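Local coordinates for phosphate binding protein (Planctomyces limnophilus, PDB 4JWO) that probably binds phosphate as a PstS-family periplasmic-binding-type protein, serving phosphate transport across the cytoplasmic membrane, at residues C157-V160 against A161-N164; G198-D201 against Y202-V206; E268-P271 against A272-E275; G277-T280 against P281-P285. All coordinates share one frame; numbering follows the deposited sequence. Where two conformers were deposited one is given.

Contact 1: residues C157-V160 against A161-N164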
loop_
_atom_site.group_PDB
_atom_site.type_symbol
_atom_site.label_atom_id
_atom_site.label_comp_id
_atom_site.label_asym_id
_atom_site.label_seq_id
_atom_site.Cartn_x
_atom_site.Cartn_y
_atom_site.Cartn_z
ATOM N N CYS A 157 -10.872 18.335 7.801
ATOM C CA CYS A 157 -9.498 17.995 8.160
ATOM C C CYS A 157 -9.533 17.183 9.445
ATOM O O CYS A 157 -10.203 17.563 10.403
ATOM C CB CYS A 157 -8.655 19.250 8.377
ATOM S SG CYS A 157 -6.950 18.768 8.827
HETATM N N MSE A 158 -8.841 16.042 9.459
HETATM C CA MSE A 158 -8.818 15.192 10.646
HETATM C C MSE A 158 -7.398 14.768 10.933
HETATM O O MSE A 158 -6.570 14.742 10.031
HETATM C CB MSE A 158 -9.692 13.951 10.448
HETATM C CG MSE A 158 -11.154 14.298 10.199
HETATM SE SE MSE A 158 -12.270 12.759 9.932
HETATM C CE MSE A 158 -12.174 12.012 11.724
ATOM N N THR A 159 -7.133 14.424 12.186
ATOM C CA THR A 159 -5.809 13.957 12.574
ATOM C C THR A 159 -5.764 12.443 12.538
ATOM O O THR A 159 -6.802 11.781 12.619
ATOM C CB THR A 159 -5.429 14.430 13.992
ATOM O OG1 THR A 159 -6.301 13.818 14.944
ATOM C CG2 THR A 159 -5.550 15.936 14.097
ATOM N N VAL A 160 -4.557 11.897 12.439
ATOM C CA VAL A 160 -4.376 10.462 12.593
ATOM C C VAL A 160 -4.891 10.021 13.960
ATOM O O VAL A 160 -5.554 8.993 14.067
ATOM C CB VAL A 160 -2.903 10.063 12.399
ATOM C CG1 VAL A 160 -2.657 8.629 12.870
ATOM C CG2 VAL A 160 -2.525 10.223 10.942
ATOM N N ALA A 161 -4.632 10.831 14.984
ATOM C CA ALA A 161 -5.114 10.523 16.324
ATOM C C ALA A 161 -6.640 10.415 16.357
ATOM O O ALA A 161 -7.183 9.529 17.017
ATOM C CB ALA A 161 -4.622 11.549 17.330
ATOM N N GLU A 162 -7.331 11.306 15.648
ATOM C CA GLU A 162 -8.789 11.233 15.594
ATOM C C GLU A 162 -9.260 9.994 14.858
ATOM O O GLU A 162 -10.220 9.344 15.265
ATOM C CB GLU A 162 -9.386 12.496 14.970
ATOM C CG GLU A 162 -9.400 13.637 15.951
ATOM C CD GLU A 162 -9.578 14.986 15.299
ATOM O OE1 GLU A 162 -9.446 15.092 14.059
ATOM O OE2 GLU A 162 -9.849 15.955 16.043
ATOM N N LEU A 163 -8.571 9.655 13.777
ATOM C CA LEU A 163 -8.925 8.447 13.045
ATOM C C LEU A 163 -8.714 7.207 13.913
ATOM O O LEU A 163 -9.491 6.247 13.845
ATOM C CB LEU A 163 -8.147 8.380 11.727
ATOM C CG LEU A 163 -8.600 9.457 10.715
ATOM C CD1 LEU A 163 -7.596 9.624 9.572
ATOM C CD2 LEU A 163 -9.989 9.151 10.149
ATOM N N ASN A 164 -7.676 7.232 14.744
ATOM C CA ASN A 164 -7.406 6.126 15.659
ATOM C C ASN A 164 -8.481 6.044 16.734
ATOM O O ASN A 164 -8.925 4.970 17.113
ATOM C CB ASN A 164 -6.000 6.258 16.271
ATOM C CG ASN A 164 -5.754 5.281 17.392
ATOM O OD1 ASN A 164 -5.560 5.685 18.541
ATOM N ND2 ASN A 164 -5.752 3.987 17.075
#

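Contact 2: residues G198-D201 against Y202-V206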
loop_
_atom_site.group_PDB
_atom_site.type_symbol
_atom_site.label_atom_id
_atom_site.label_comp_id
_atom_site.label_asym_id
_atom_site.label_seq_id
_atom_site.Cartn_x
_atom_site.Cartn_y
_atom_site.Cartn_z
ATOM N N GLY A 198 -5.236 -5.859 1.521
ATOM C CA GLY A 198 -4.129 -4.914 1.531
ATOM C C GLY A 198 -4.521 -3.542 2.047
ATOM O O GLY A 198 -3.784 -2.914 2.818
ATOM N N THR A 199 -5.676 -3.051 1.605
ATOM C CA THR A 199 -6.161 -1.758 2.045
ATOM C C THR A 199 -6.372 -1.731 3.564
ATOM O O THR A 199 -5.955 -0.783 4.243
ATOM C CB THR A 199 -7.455 -1.411 1.304
ATOM O OG1 THR A 199 -7.190 -1.399 -0.107
ATOM C CG2 THR A 199 -7.963 -0.056 1.724
ATOM N N PHE A 200 -7.004 -2.778 4.088
ATOM C CA PHE A 200 -7.186 -2.928 5.533
ATOM C C PHE A 200 -5.856 -2.925 6.261
ATOM O O PHE A 200 -5.681 -2.201 7.247
ATOM C CB PHE A 200 -7.918 -4.242 5.828
ATOM C CG PHE A 200 -8.159 -4.504 7.290
ATOM C CD1 PHE A 200 -9.332 -4.075 7.897
ATOM C CD2 PHE A 200 -7.236 -5.212 8.038
ATOM C CE1 PHE A 200 -9.570 -4.345 9.244
ATOM C CE2 PHE A 200 -7.464 -5.478 9.392
ATOM C CZ PHE A 200 -8.640 -5.026 9.983
ATOM N N ASP A 201 -4.925 -3.750 5.791
ATOM C CA ASP A 201 -3.606 -3.860 6.416
ATOM C C ASP A 201 -2.897 -2.511 6.465
ATOM O O ASP A 201 -2.301 -2.155 7.481
ATOM C CB ASP A 201 -2.739 -4.897 5.695
ATOM C CG ASP A 201 -3.163 -6.321 5.999
ATOM O OD1 ASP A 201 -4.012 -6.512 6.899
ATOM O OD2 ASP A 201 -2.635 -7.250 5.344
ATOM N N TYR A 202 -2.965 -1.751 5.374
ATOM C CA TYR A 202 -2.289 -0.450 5.332
ATOM C C TYR A 202 -2.956 0.542 6.289
ATOM O O TYR A 202 -2.294 1.126 7.154
ATOM C CB TYR A 202 -2.285 0.074 3.882
ATOM C CG TYR A 202 -1.571 1.396 3.641
ATOM C CD1 TYR A 202 -0.830 2.022 4.644
ATOM C CD2 TYR A 202 -1.647 2.016 2.399
ATOM C CE1 TYR A 202 -0.187 3.237 4.413
ATOM C CE2 TYR A 202 -1.009 3.226 2.161
ATOM C CZ TYR A 202 -0.281 3.827 3.164
ATOM O OH TYR A 202 0.362 5.030 2.943
ATOM N N PHE A 203 -4.263 0.722 6.141
ATOM C CA PHE A 203 -4.981 1.697 6.959
ATOM C C PHE A 203 -4.813 1.405 8.437
ATOM O O PHE A 203 -4.463 2.285 9.224
ATOM C CB PHE A 203 -6.461 1.688 6.593
ATOM C CG PHE A 203 -7.253 2.755 7.282
ATOM C CD1 PHE A 203 -7.238 4.062 6.798
ATOM C CD2 PHE A 203 -7.997 2.460 8.408
ATOM C CE1 PHE A 203 -7.968 5.062 7.432
ATOM C CE2 PHE A 203 -8.723 3.451 9.050
ATOM C CZ PHE A 203 -8.704 4.757 8.553
ATOM N N THR A 204 -5.038 0.157 8.830
ATOM C CA THR A 204 -4.918 -0.176 10.246
ATOM C C THR A 204 -3.488 -0.035 10.757
ATOM O O THR A 204 -3.285 0.418 11.883
ATOM C CB THR A 204 -5.473 -1.584 10.572
ATOM O OG1 THR A 204 -4.707 -2.576 9.877
ATOM C CG2 THR A 204 -6.929 -1.671 10.183
ATOM N N GLU A 205 -2.495 -0.394 9.946
ATOM C CA GLU A 205 -1.096 -0.257 10.360
ATOM C C GLU A 205 -0.767 1.188 10.734
ATOM O O GLU A 205 -0.200 1.451 11.796
ATOM C CB GLU A 205 -0.147 -0.712 9.239
ATOM C CG GLU A 205 1.344 -0.481 9.518
ATOM C CD GLU A 205 2.222 -0.779 8.301
ATOM O OE1 GLU A 205 1.775 -1.525 7.399
ATOM O OE2 GLU A 205 3.353 -0.259 8.239
ATOM N N VAL A 206 -1.128 2.122 9.866
ATOM C CA VAL A 206 -0.649 3.488 10.066
ATOM C C VAL A 206 -1.578 4.331 10.925
ATOM O O VAL A 206 -1.144 5.329 11.505
ATOM C CB VAL A 206 -0.297 4.194 8.740
ATOM C CG1 VAL A 206 0.758 3.372 7.988
ATOM C CG2 VAL A 206 -1.547 4.424 7.887
#

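Contact 3: residues E268-P271 against A272-E275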
loop_
_atom_site.group_PDB
_atom_site.type_symbol
_atom_site.label_atom_id
_atom_site.label_comp_id
_atom_site.label_asym_id
_atom_site.label_seq_id
_atom_site.Cartn_x
_atom_site.Cartn_y
_atom_site.Cartn_z
ATOM N N GLU A 268 -4.393 17.569 1.665
ATOM C CA GLU A 268 -5.365 16.969 0.757
ATOM C C GLU A 268 -4.644 15.927 -0.093
ATOM O O GLU A 268 -3.557 16.200 -0.592
ATOM C CB GLU A 268 -5.951 18.057 -0.139
ATOM C CG GLU A 268 -6.983 17.576 -1.139
ATOM C CD GLU A 268 -7.387 18.671 -2.106
ATOM O OE1 GLU A 268 -6.918 19.817 -1.937
ATOM O OE2 GLU A 268 -8.172 18.388 -3.037
ATOM N N PRO A 269 -5.233 14.726 -0.260
ATOM C CA PRO A 269 -4.632 13.747 -1.175
ATOM C C PRO A 269 -4.861 14.169 -2.631
ATOM O O PRO A 269 -6.001 14.282 -3.101
ATOM C CB PRO A 269 -5.383 12.450 -0.851
ATOM C CG PRO A 269 -6.730 12.932 -0.375
ATOM C CD PRO A 269 -6.447 14.203 0.392
ATOM N N THR A 270 -3.765 14.451 -3.333
ATOM C CA THR A 270 -3.809 14.821 -4.745
ATOM C C THR A 270 -2.598 14.159 -5.382
ATOM O O THR A 270 -1.710 13.685 -4.667
ATOM C CB THR A 270 -3.662 16.343 -4.956
ATOM O OG1 THR A 270 -2.330 16.752 -4.604
ATOM C CG2 THR A 270 -4.691 17.136 -4.152
ATOM N N PRO A 271 -2.536 14.137 -6.722
ATOM C CA PRO A 271 -1.336 13.531 -7.302
ATOM C C PRO A 271 -0.076 14.264 -6.869
ATOM O O PRO A 271 0.965 13.630 -6.674
ATOM C CB PRO A 271 -1.564 13.691 -8.801
ATOM C CG PRO A 271 -3.054 13.643 -8.934
ATOM C CD PRO A 271 -3.567 14.400 -7.742
ATOM N N ALA A 272 -0.194 15.571 -6.666
ATOM C CA ALA A 272 0.963 16.370 -6.272
ATOM C C ALA A 272 1.425 16.045 -4.859
ATOM O O ALA A 272 2.619 15.848 -4.626
ATOM C CB ALA A 272 0.668 17.861 -6.411
ATOM N N THR A 273 0.492 15.983 -3.909
ATOM C CA THR A 273 0.887 15.746 -2.522
ATOM C C THR A 273 1.304 14.309 -2.295
ATOM O O THR A 273 2.090 14.011 -1.398
ATOM C CB THR A 273 -0.205 16.127 -1.499
ATOM O OG1 THR A 273 -1.365 15.309 -1.702
ATOM C CG2 THR A 273 -0.576 17.601 -1.624
ATOM N N ILE A 274 0.767 13.403 -3.102
ATOM C CA ILE A 274 1.178 12.016 -3.008
ATOM C C ILE A 274 2.578 11.849 -3.595
ATOM O O ILE A 274 3.444 11.224 -2.973
ATOM C CB ILE A 274 0.161 11.070 -3.667
ATOM C CG1 ILE A 274 -1.127 11.052 -2.845
ATOM C CG2 ILE A 274 0.727 9.656 -3.748
ATOM C CD1 ILE A 274 -2.323 10.466 -3.586
ATOM N N GLU A 275 2.803 12.413 -4.775
ATOM C CA GLU A 275 4.113 12.296 -5.428
ATOM C C GLU A 275 5.235 12.980 -4.659
ATOM O O GLU A 275 6.389 12.593 -4.780
ATOM C CB GLU A 275 4.075 12.856 -6.853
ATOM C CG GLU A 275 3.724 11.840 -7.923
ATOM C CD GLU A 275 4.190 12.271 -9.307
ATOM O OE1 GLU A 275 4.264 11.402 -10.200
ATOM O OE2 GLU A 275 4.488 13.473 -9.500
#

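Contact 4: residues G277-T280 against P281-P285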
loop_
_atom_site.group_PDB
_atom_site.type_symbol
_atom_site.label_atom_id
_atom_site.label_comp_id
_atom_site.label_asym_id
_atom_site.label_seq_id
_atom_site.Cartn_x
_atom_site.Cartn_y
_atom_site.Cartn_z
ATOM N N GLY A 277 5.354 13.252 -1.401
ATOM C CA GLY A 277 5.454 12.644 -0.087
ATOM C C GLY A 277 4.850 13.480 1.032
ATOM O O GLY A 277 5.001 13.153 2.200
ATOM N N GLU A 278 4.175 14.565 0.681
ATOM C CA GLU A 278 3.594 15.433 1.696
ATOM C C GLU A 278 2.412 14.738 2.378
ATOM O O GLU A 278 2.161 14.954 3.560
ATOM C CB GLU A 278 3.166 16.770 1.079
ATOM C CG GLU A 278 2.741 17.817 2.091
ATOM C CD GLU A 278 2.150 19.052 1.434
ATOM O OE1 GLU A 278 1.953 19.039 0.199
ATOM O OE2 GLU A 278 1.874 20.033 2.153
ATOM N N TYR A 279 1.701 13.905 1.624
ATOM C CA TYR A 279 0.525 13.220 2.140
ATOM C C TYR A 279 0.941 11.956 2.895
ATOM O O TYR A 279 1.003 10.852 2.337
ATOM C CB TYR A 279 -0.441 12.912 0.991
ATOM C CG TYR A 279 -1.717 12.232 1.413
ATOM C CD1 TYR A 279 -2.701 12.923 2.101
ATOM C CD2 TYR A 279 -1.957 10.910 1.086
ATOM C CE1 TYR A 279 -3.886 12.297 2.477
ATOM C CE2 TYR A 279 -3.130 10.278 1.455
ATOM C CZ TYR A 279 -4.092 10.977 2.145
ATOM O OH TYR A 279 -5.270 10.346 2.520
ATOM N N THR A 280 1.255 12.143 4.174
ATOM C CA THR A 280 1.705 11.055 5.032
ATOM C C THR A 280 0.833 11.026 6.300
ATOM O O THR A 280 0.447 12.072 6.814
ATOM C CB THR A 280 3.224 11.208 5.338
ATOM O OG1 THR A 280 3.715 10.057 6.037
ATOM C CG2 THR A 280 3.502 12.470 6.154
ATOM N N PRO A 281 0.537 9.828 6.825
ATOM C CA PRO A 281 1.035 8.492 6.463
ATOM C C PRO A 281 0.240 7.708 5.426
ATOM O O PRO A 281 0.597 6.553 5.177
ATOM C CB PRO A 281 0.960 7.752 7.794
ATOM C CG PRO A 281 -0.306 8.302 8.411
ATOM C CD PRO A 281 -0.326 9.778 8.016
ATOM N N LEU A 282 -0.791 8.292 4.837
ATOM C CA LEU A 282 -1.688 7.517 3.984
ATOM C C LEU A 282 -1.295 7.418 2.501
ATOM O O LEU A 282 -2.069 6.936 1.682
ATOM C CB LEU A 282 -3.135 7.999 4.160
ATOM C CG LEU A 282 -3.701 7.666 5.543
ATOM C CD1 LEU A 282 -5.030 8.387 5.770
ATOM C CD2 LEU A 282 -3.897 6.167 5.679
ATOM N N SER A 283 -0.087 7.858 2.157
ATOM C CA SER A 283 0.530 7.384 0.918
ATOM C C SER A 283 1.958 7.004 1.226
ATOM O O SER A 283 2.594 7.599 2.094
ATOM C CB SER A 283 0.446 8.405 -0.230
ATOM O OG SER A 283 1.293 9.535 -0.037
ATOM N N ARG A 284 2.452 5.983 0.535
ATOM C CA ARG A 284 3.809 5.512 0.769
ATOM C C ARG A 284 4.292 4.705 -0.423
ATOM O O ARG A 284 3.486 4.107 -1.142
ATOM C CB ARG A 284 3.860 4.645 2.029
ATOM C CG ARG A 284 3.105 3.328 1.917
ATOM C CD ARG A 284 3.109 2.636 3.249
ATOM N NE ARG A 284 2.281 1.439 3.259
ATOM C CZ ARG A 284 2.146 0.645 4.319
ATOM N NH1 ARG A 284 2.774 0.931 5.452
ATOM N NH2 ARG A 284 1.373 -0.422 4.250
ATOM N N PRO A 285 5.618 4.660 -0.622
ATOM C CA PRO A 285 6.180 3.886 -1.727
ATOM C C PRO A 285 6.153 2.396 -1.420
ATOM O O PRO A 285 6.214 2.000 -0.254
ATOM C CB PRO A 285 7.619 4.400 -1.816
ATOM C CG PRO A 285 7.936 4.882 -0.413
ATOM C CD PRO A 285 6.637 5.426 0.116
#

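Contact 1: residues C157-V160 against A161-N164
Thr159 and Glu162 trade hydrogen bonds in a capping box where strand 157-159 gives way to helix 160-167. Thr159 is the N-cap. Its hydroxyl, OG1, accepts the backbone N of Glu162 at 2.8 Å; a chi1 of 66° sets OG1 between the backbone N and the carbonyl carbon, facing the first turn. In return, OE1 of Glu162 accepts the backbone N of Thr159 at 3.1 Å. This bond is nearly straight at hydrogen (165°), yet the N-H comes from above the carboxylate plane, 39° out of it. The glutamate chain runs extended beyond CG, and CG itself lies 3.3 Å from OG1 of Thr159. The other carboxylate oxygen, OE2, forms a salt bridge with Arg180, so the carboxylate is shared between the cap and a cation, which would probably favour its charged form.

Backbone bonds take over as the helix gets under way: N of Leu163 to O of Thr159 at 3.0 Å, and N of Asn164 to O of Val160 at 2.8 Å.

The apolar part is small. Selenomethionine Met158 bends at chi3 and brings its methyl CE to within 3.9 Å of CD2 of Leu163, the two side chains crossing at about a right angle.

Backbone hydrogen bonds tie Met158 and Val160 to strand 254-259, against which Met158 packs at Val256 and Leu163 at Ile258. Cys157 is disulfide-bonded to Cys266, while Val160 and Leu163 lean on Ile207 of helix 198-208.

Contact 2: residues G198-D201 against Y202-V206
Thr204 reaches back one helical turn to Phe200 with both branches of its side chain. Its methyl CG2 sits over the centre of the Phe200 ring, 3.8 Å from the centroid and 10° off the ring normal, a CH-pi contact. Its hydroxyl OG1 donates to O of Phe200 at 2.8 Å; a chi1 of 63° turns OG1 back toward the preceding turn.

The carbonyl of Phe200 is therefore gripped twice, since N of Thr204 also donates to it at 2.9 Å; the hydroxyl arrives at the more bent C=O angle, 135°. Regular helical bonds satisfy the neighbouring carbonyls: N of Tyr202 to O of Gly198 at 2.9 Å, N of Phe203 to O of Thr199 at 3.0 Å, and N of Glu205 to O of Asp201 at 3.0 Å. Cutting Phe200 back to an alanine is likely to leave the Thr204 methyl without its aromatic face and to open a gap beside Tyr218 and Tyr240.

The polar side-chain ends turn to partners beyond helix 198-208. OD2 of Asp201 is hydrogen-bonded to Ser69, OH of Tyr202 to the carbonyl of Pro281, and OE2 of Glu205 makes a salt bridge with Arg284. Phe203 stacks on Tyr240 and meets Trp167 edge-to-face.

This helix links strands 189-192 and 219-220 in a beta-alpha-beta unit. Its internal chemistry is mainly backbone bonding, reinforced by one threonine that binds a carbonyl and packs on a ring at once, while the polar ends of Asp201, Tyr202 and Glu205 bond to other parts of the fold.

Contact 3: residues E268-P271 against A272-E275
Thr273 turns back over the start of helix 271-275 and meets the incoming loop with every atom of its side chain. CB lies 3.5 Å from O of Glu268. From there a chi1 of 63° swings OG1 in toward the loop backbone, where it both gives and takes: it donates to O of Glu268 at 2.6 Å, lying in the carbonyl plane, and accepts the backbone N of Thr270 at 3.0 Å. The methyl CG2 takes the other branch and comes within 3.6 Å of OG1 of Thr270.

The acceptance from Thr270 is half of a capping box. Thr270, the N-cap, supplies the other half, its OG1 accepting N of Thr273 in a nearly straight bond of 3.0 Å (168° at hydrogen). A valine in place of Thr273 would probably leave the carbonyl of Glu268 and the amide of Thr270 without their shared partner and free the loop to shift against the helix.

Helical bonding begins directly behind the cap, with N of Ile274 to O of Thr270 at 2.9 Å and N of Glu275 to O of Pro271 at 2.9 Å. Pro271 occupies the first helical turn, where its lack of an N-H costs no bond. Ile274 is buried against Ile141 and Tyr243, and Pro269 packs on Tyr279.

With hydroxyls on both sides of the box, the cap is uncharged: the helix start is closed without a carboxylate, and a single threonine oxygen joins the loop carbonyl at Glu268 to the amide at the N-cap.

Contact 4: residues G277-T280 against P281-P285
Tyr279 and Ser283 face each other across a tight reversal in which Tyr279 is the centre of an inverse gamma turn and a cis peptide bond precedes Pro281. The turn carries the chain from the end of helix 271-275 into strand 283-291.

Packing is closest around the Tyr279 ring. CG stands anti to the backbone N (chi1 -178°), and the ring's CE2 comes to 3.5 Å from CB of Leu282, the two side chains crossing at a slant. Farther out, the phenolic oxygen OH of Tyr279 lies 3.8 Å from CD1 of Leu282 and is hydrogen-bonded to the carbonyl of Leu144 on strand 134-148. CB of Ser283 lies at the ring's edge, in its plane, 3.7 Å from CD2. Pro269 and Ile274 also touch this ring, which is buried among them.

The opposite character appears at Gly277 and Glu278, both exposed and making no contact with 281-285. Gly277 leaves the helix with positive phi (80°), and the CB of Glu278 is directed away from 281-285. Thr280 is intermediate, being partly exposed.

Two donors from Ser283 converge on the carbonyl of Tyr279. The backbone N makes a weak, bent bond at 3.2 Å; the hydroxyl OG makes the shorter one, 2.7 Å from O of Tyr279 and in the carbonyl plane.

How the contacts relate
Contacts 1 and 3 are both capping boxes at helix starts and lie nearer the surface. Contact 1 closes its box with a carboxylate paired to Arg180, whereas contact 3 uses two hydroxyls. Contacts 2 and 4 lie closer to the centre of the chain, and each has a carbonyl held by both the amide and the hydroxyl of one residue, though in contact 4 the amide bond is weak. They meet directly, through outward polar groups of helix 198-208 and the start of strand 283-291. Contacts 3 and 4 are successive in the chain, joined by a probable backbone bond between Thr273 and Tyr279. Val160 of contact 1 packs on Val206 and Pro281, touching contacts 2 and 4.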